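Local coordinates for SPBc2 prophage-derived uncharacterized protein yorR (Bacillus subtilis, PDB 3KB2) that may act as a nucleotide kinase of the thymidylate kinase family and binds guanosine-3'-monophosphate-5'-diphosphate with magnesium at a P-loop, at residues C12-V17 and I59-V64; K20-K23 and P28-K31. All coordinates share one frame; numbering follows the deposited sequence.

In the fold
Contact 1 and contact 2 sample the first turn and a later turn of one helix, 14-25, against two neighbouring strands of the sheet, their centres about 9 Å apart. Strand 29-31 of contact 2 pairs with strand 58-61 of contact 1, probably through D61 N to I30 O (2.8 Å) and I30 N to I59 O (2.9 Å). I59 ties them again, its CD1 lying 3.4 Å from S22 N. Along the chain, contact 2 nests within the loop of contact 1. Contact 1, centred about 5 Å from the chain's centre, holds the magnesium and the nucleotide's phosphates; in surface contact 2 the nearest I29 side-chain atom is about 9 Å from the metal.

Contact 1 of 2, residues C12-V17 and I59-V64; sequences CFKSTV and IIDRFV. With MG (magnesium ion), chain D; G3D (guanosine-3'-monophosphate-5'-diphosphate), chain C.
S15, in the first turn of helix 14-25, faces D61 at the end of strand 58-61, their CA atoms 6.5 Å apart. Between them runs a short hydrogen bond of 2.5 Å from S15 OG to D61 OD1, received on its syn lone pair. S15 OG also binds magnesium at 2.3 Å; G3D O3B and four waters complete the magnesium's roughly octahedral shell. One of these waters donates to D61 OD2 at 2.6 Å. D61 CG stands anti to the backbone N (chi1 -170°), bringing the carboxylate to the serine. In K14, bends at chi3 and chi4 set CE 3.6 Å from R62 CG and bring NZ to G3D O2B, a beta-phosphate oxygen that also receives K14 N at 2.7 Å and C12 N; NZ is also hydrogen-bonded to P9 O. T16 grips the alpha phosphate twice, OG1 to G3D O1A at 2.7 Å and N to the same oxygen. The F13 ring covers one guanine face, C5 of G3D lying 3.5 Å above the F13 plane, offset toward its rim. This is P-loop chemistry: main-chain N-H groups and K14 probably offset phosphate charge, while second-shell D61 probably positions the serine and one metal water.

Contact 2 of 2, residues K20-K23 and P28-K31; sequences KLSK and PIIK
S22 on helix 14-25 meets the approach to strand 29-31, its CA 6.1 Å from that of P28, and no hydrogen bond joins residues 20-23 to 28-31. The contact is small, burying 98 Å² over both sides, and rests on one serine. The S22 side chain starts out toward the strand, and its CB touches I29 CG1 at 3.6 Å and I29 CD1 at 3.7 Å; the methylene thus lies alongside the CG1–CD1 arm of I29. I29 directs CG1 beside its own backbone N (chi1 -56°). S22 OG stands anti to its N at chi1 179° and grazes I29 CG1 at 3.8 Å. Its polar partner is Y27 O, to which it is hydrogen-bonded in the connection just ahead of P28. One residue earlier on the helix, L21 packs on A157, I160 and I161 of helix 153-166 and also on I59. Helix 14-25 thus turns back through a short connection to strand 29-31, an edge strand of the sheet within this chain. This closes the first beta-alpha-beta crossover, from strand 3-7 through helix 14-25 to strand 29-31, which passes over the position of strand 58-61 in the 2-3-1-4-5 parallel sheet of P-loop kinases.

Contact 1 of 2, residues C12-V17 and I59-V64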
loop_
_atom_site.group_PDB
_atom_site.type_symbol
_atom_site.label_atom_id
_atom_site.label_comp_id
_atom_site.label_asym_id
_atom_site.label_seq_id
_atom_site.Cartn_x
_atom_site.Cartn_y
_atom_site.Cartn_z
ATOM N N CYS A 12 -3.590 13.172 6.971
ATOM C CA CYS A 12 -3.132 14.349 7.683
ATOM C C CYS A 12 -3.823 15.601 7.162
ATOM O O CYS A 12 -3.248 16.686 7.169
ATOM C CB CYS A 12 -1.608 14.479 7.589
ATOM S SG CYS A 12 -0.708 13.244 8.581
ATOM N N PHE A 13 -5.059 15.428 6.708
ATOM C CA PHE A 13 -5.882 16.521 6.220
ATOM C C PHE A 13 -5.415 17.197 4.931
ATOM O O PHE A 13 -5.961 18.229 4.548
ATOM C CB PHE A 13 -6.033 17.589 7.322
ATOM C CG PHE A 13 -6.444 17.043 8.684
ATOM C CD1 PHE A 13 -7.054 15.796 8.810
ATOM C CD2 PHE A 13 -6.276 17.813 9.839
ATOM C CE1 PHE A 13 -7.490 15.333 10.057
ATOM C CE2 PHE A 13 -6.716 17.348 11.084
ATOM C CZ PHE A 13 -7.319 16.116 11.191
ATOM N N LYS A 14 -4.430 16.623 4.249
ATOM C CA LYS A 14 -3.923 17.246 3.026
ATOM C C LYS A 14 -4.993 17.604 2.001
ATOM O O LYS A 14 -5.100 18.758 1.593
ATOM C CB LYS A 14 -2.843 16.363 2.384
ATOM C CG LYS A 14 -1.642 16.151 3.304
ATOM C CD LYS A 14 -0.414 15.646 2.561
ATOM C CE LYS A 14 -0.732 14.425 1.721
ATOM N NZ LYS A 14 -1.384 13.399 2.541
ATOM N N SER A 15 -5.795 16.623 1.599
ATOM C CA SER A 15 -6.836 16.853 0.602
ATOM C C SER A 15 -7.968 17.756 1.069
ATOM O O SER A 15 -8.561 18.492 0.276
ATOM C CB SER A 15 -7.382 15.515 0.134
ATOM O OG SER A 15 -6.365 14.849 -0.594
ATOM N N THR A 16 -8.263 17.686 2.363
ATOM C CA THR A 16 -9.302 18.505 2.979
ATOM C C THR A 16 -8.791 19.945 2.951
ATOM O O THR A 16 -9.482 20.850 2.485
ATOM C CB THR A 16 -9.542 18.068 4.440
ATOM O OG1 THR A 16 -9.906 16.686 4.452
ATOM C CG2 THR A 16 -10.665 18.880 5.086
ATOM N N VAL A 17 -7.572 20.153 3.445
ATOM C CA VAL A 17 -7.002 21.496 3.452
ATOM C C VAL A 17 -7.017 22.049 2.039
ATOM O O VAL A 17 -7.433 23.181 1.813
ATOM C CB VAL A 17 -5.556 21.503 3.991
ATOM C CG1 VAL A 17 -4.898 22.846 3.710
ATOM C CG2 VAL A 17 -5.578 21.253 5.479
ATOM N N ILE A 59 -2.927 24.572 -6.095
ATOM C CA ILE A 59 -2.596 23.807 -4.908
ATOM C C ILE A 59 -2.180 22.419 -5.364
ATOM O O ILE A 59 -2.936 21.746 -6.052
ATOM C CB ILE A 59 -3.820 23.685 -3.994
ATOM C CG1 ILE A 59 -4.281 25.077 -3.553
ATOM C CG2 ILE A 59 -3.492 22.796 -2.808
ATOM C CD1 ILE A 59 -5.701 25.120 -3.017
ATOM N N ILE A 60 -0.973 22.006 -4.995
ATOM C CA ILE A 60 -0.463 20.696 -5.379
ATOM C C ILE A 60 -0.547 19.745 -4.181
ATOM O O ILE A 60 0.191 19.893 -3.204
ATOM C CB ILE A 60 1.008 20.798 -5.875
ATOM C CG1 ILE A 60 1.063 21.695 -7.123
ATOM C CG2 ILE A 60 1.569 19.408 -6.143
ATOM C CD1 ILE A 60 2.439 21.853 -7.748
ATOM N N ASP A 61 -1.465 18.785 -4.261
ATOM C CA ASP A 61 -1.684 17.788 -3.212
ATOM C C ASP A 61 -0.652 16.676 -3.428
ATOM O O ASP A 61 -0.864 15.789 -4.245
ATOM C CB ASP A 61 -3.121 17.244 -3.336
ATOM C CG ASP A 61 -3.542 16.374 -2.155
ATOM O OD1 ASP A 61 -4.743 16.065 -2.076
ATOM O OD2 ASP A 61 -2.693 16.000 -1.322
ATOM N N ARG A 62 0.462 16.754 -2.699
ATOM C CA ARG A 62 1.575 15.804 -2.795
ATOM C C ARG A 62 2.429 16.153 -4.011
ATOM O O ARG A 62 1.914 16.293 -5.122
ATOM C CB ARG A 62 1.063 14.371 -2.889
ATOM C CG ARG A 62 0.281 13.954 -1.663
ATOM C CD ARG A 62 0.560 12.515 -1.313
ATOM N NE ARG A 62 0.135 11.628 -2.384
ATOM C CZ ARG A 62 0.178 10.304 -2.309
ATOM N NH1 ARG A 62 0.631 9.712 -1.206
ATOM N NH2 ARG A 62 -0.231 9.573 -3.338
ATOM N N PHE A 63 3.737 16.280 -3.801
ATOM C CA PHE A 63 4.627 16.678 -4.880
ATOM C C PHE A 63 5.999 15.970 -4.860
ATOM O O PHE A 63 6.071 14.772 -4.591
ATOM C CB PHE A 63 4.758 18.215 -4.813
ATOM C CG PHE A 63 5.269 18.857 -6.076
ATOM C CD1 PHE A 63 5.064 18.266 -7.321
ATOM C CD2 PHE A 63 5.949 20.070 -6.018
ATOM C CE1 PHE A 63 5.532 18.879 -8.487
ATOM C CE2 PHE A 63 6.416 20.685 -7.178
ATOM C CZ PHE A 63 6.208 20.087 -8.410
ATOM N N VAL A 64 7.070 16.711 -5.156
ATOM C CA VAL A 64 8.428 16.163 -5.210
ATOM C C VAL A 64 8.919 15.508 -3.923
ATOM O O VAL A 64 9.693 14.559 -3.973
ATOM C CB VAL A 64 9.484 17.243 -5.633
ATOM C CG1 VAL A 64 9.218 17.723 -7.061
ATOM C CG2 VAL A 64 9.453 18.432 -4.658
HETATM MG MG MG D . -5.402 12.804 -0.101
HETATM P PB G3D C . -5.207 12.992 3.430
HETATM O O1B G3D C . -4.770 11.533 3.278
HETATM O O2B G3D C . -4.207 13.945 3.919
HETATM O O3B G3D C . -5.796 13.504 1.971
HETATM P PA G3D C . -7.847 13.902 4.084
HETATM O O3A G3D C . -6.486 13.080 4.316
HETATM O O1A G3D C . -7.608 15.331 3.952
HETATM O O2A G3D C . -8.607 13.171 2.966
HETATM O "O5'" G3D C . -8.587 13.710 5.559
HETATM C "C5'" G3D C . -8.467 12.301 6.019
HETATM C "C4'" G3D C . -9.745 12.328 6.991
HETATM O "O4'" G3D C . -9.631 13.190 8.136
HETATM C "C3'" G3D C . -11.040 12.620 6.439
HETATM O "O3'" G3D C . -12.034 11.739 6.898
HETATM C "C2'" G3D C . -11.368 14.128 6.643
HETATM O "O2'" G3D C . -12.660 14.359 6.745
HETATM C "C1'" G3D C . -10.750 14.077 8.242
HETATM N N9 G3D C . -10.545 15.506 8.684
HETATM C C8 G3D C . -10.312 16.555 7.805
HETATM N N7 G3D C . -10.203 17.542 8.722
HETATM C C5 G3D C . -10.493 17.186 10.040
HETATM C C6 G3D C . -10.488 17.920 11.062
HETATM O O6 G3D C . -10.250 19.121 11.397
HETATM N N1 G3D C . -10.732 17.092 12.294
HETATM C C2 G3D C . -10.928 15.842 12.076
HETATM N N2 G3D C . -11.093 15.027 13.322
HETATM N N3 G3D C . -10.846 15.063 11.009
HETATM C C4 G3D C . -10.669 15.889 9.982
HETATM P P1 G3D C . -12.877 10.988 6.147
HETATM O O4P G3D C . -14.114 11.669 5.911
HETATM O O5P G3D C . -13.161 9.758 7.142
HETATM O O6P G3D C . -12.308 10.200 4.964
HETATM O O HOH W 1 -3.329 13.691 -0.330
HETATM O O HOH W 2 -7.594 12.495 0.711
HETATM O O HOH W 3 -6.019 11.717 -2.025
HETATM O O HOH W 4 -4.370 10.964 0.692
#

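Contact 2 of 2, residues K20-K23 and P28-K31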
loop_
_atom_site.group_PDB
_atom_site.type_symbol
_atom_site.label_atom_id
_atom_site.label_comp_id
_atom_site.label_asym_id
_atom_site.label_seq_id
_atom_site.Cartn_x
_atom_site.Cartn_y
_atom_site.Cartn_z
ATOM N N LYS A 20 -10.378 23.277 1.035
ATOM C CA LYS A 20 -10.751 24.491 1.756
ATOM C C LYS A 20 -9.968 25.703 1.226
ATOM O O LYS A 20 -10.513 26.809 1.115
ATOM C CB LYS A 20 -10.501 24.302 3.263
ATOM C CG LYS A 20 -11.382 23.233 3.939
ATOM C CD LYS A 20 -10.971 23.007 5.396
ATOM C CE LYS A 20 -12.103 22.427 6.258
ATOM N NZ LYS A 20 -12.712 21.207 5.688
ATOM N N LEU A 21 -8.696 25.496 0.895
ATOM C CA LEU A 21 -7.867 26.575 0.370
ATOM C C LEU A 21 -8.350 26.942 -1.026
ATOM O O LEU A 21 -8.374 28.111 -1.397
ATOM C CB LEU A 21 -6.395 26.146 0.316
ATOM C CG LEU A 21 -5.683 25.916 1.662
ATOM C CD1 LEU A 21 -4.293 25.329 1.418
ATOM C CD2 LEU A 21 -5.589 27.227 2.432
ATOM N N SER A 22 -8.754 25.933 -1.787
ATOM C CA SER A 22 -9.227 26.140 -3.150
ATOM C C SER A 22 -10.542 26.914 -3.211
ATOM O O SER A 22 -10.755 27.730 -4.111
ATOM C CB SER A 22 -9.397 24.793 -3.846
ATOM O OG SER A 22 -9.873 24.965 -5.167
ATOM N N LYS A 23 -11.428 26.646 -2.260
ATOM C CA LYS A 23 -12.714 27.325 -2.207
ATOM C C LYS A 23 -12.472 28.811 -1.960
ATOM O O LYS A 23 -13.064 29.661 -2.625
ATOM C CB LYS A 23 -13.562 26.736 -1.084
ATOM C CG LYS A 23 -14.976 27.266 -1.002
ATOM C CD LYS A 23 -15.706 26.599 0.161
ATOM C CE LYS A 23 -17.148 27.102 0.306
ATOM N NZ LYS A 23 -17.829 26.525 1.500
ATOM N N PRO A 28 -6.993 26.021 -8.394
ATOM C CA PRO A 28 -7.394 24.666 -8.781
ATOM C C PRO A 28 -6.541 23.706 -7.954
ATOM O O PRO A 28 -5.462 24.081 -7.513
ATOM C CB PRO A 28 -7.018 24.594 -10.256
ATOM C CG PRO A 28 -7.002 26.007 -10.698
ATOM C CD PRO A 28 -6.422 26.752 -9.537
ATOM N N ILE A 29 -7.020 22.481 -7.756
ATOM C CA ILE A 29 -6.300 21.464 -6.996
ATOM C C ILE A 29 -5.747 20.383 -7.932
ATOM O O ILE A 29 -6.488 19.798 -8.725
ATOM C CB ILE A 29 -7.223 20.750 -5.989
ATOM C CG1 ILE A 29 -7.877 21.763 -5.052
ATOM C CG2 ILE A 29 -6.415 19.732 -5.193
ATOM C CD1 ILE A 29 -8.860 21.135 -4.063
ATOM N N ILE A 30 -4.456 20.096 -7.813
ATOM C CA ILE A 30 -3.811 19.092 -8.658
ATOM C C ILE A 30 -2.989 18.113 -7.819
ATOM O O ILE A 30 -2.242 18.529 -6.939
ATOM C CB ILE A 30 -2.878 19.786 -9.690
ATOM C CG1 ILE A 30 -3.721 20.604 -10.668
ATOM C CG2 ILE A 30 -2.008 18.759 -10.417
ATOM C CD1 ILE A 30 -2.916 21.514 -11.541
ATOM N N LYS A 31 -3.136 16.820 -8.088
ATOM C CA LYS A 31 -2.377 15.795 -7.377
ATOM C C LYS A 31 -1.013 15.714 -8.056
ATOM O O LYS A 31 -0.938 15.523 -9.264
ATOM C CB LYS A 31 -3.086 14.444 -7.480
ATOM C CG LYS A 31 -4.491 14.435 -6.914
ATOM C CD LYS A 31 -4.481 14.497 -5.395
ATOM C CE LYS A 31 -4.779 13.135 -4.762
ATOM N NZ LYS A 31 -3.752 12.083 -5.058
#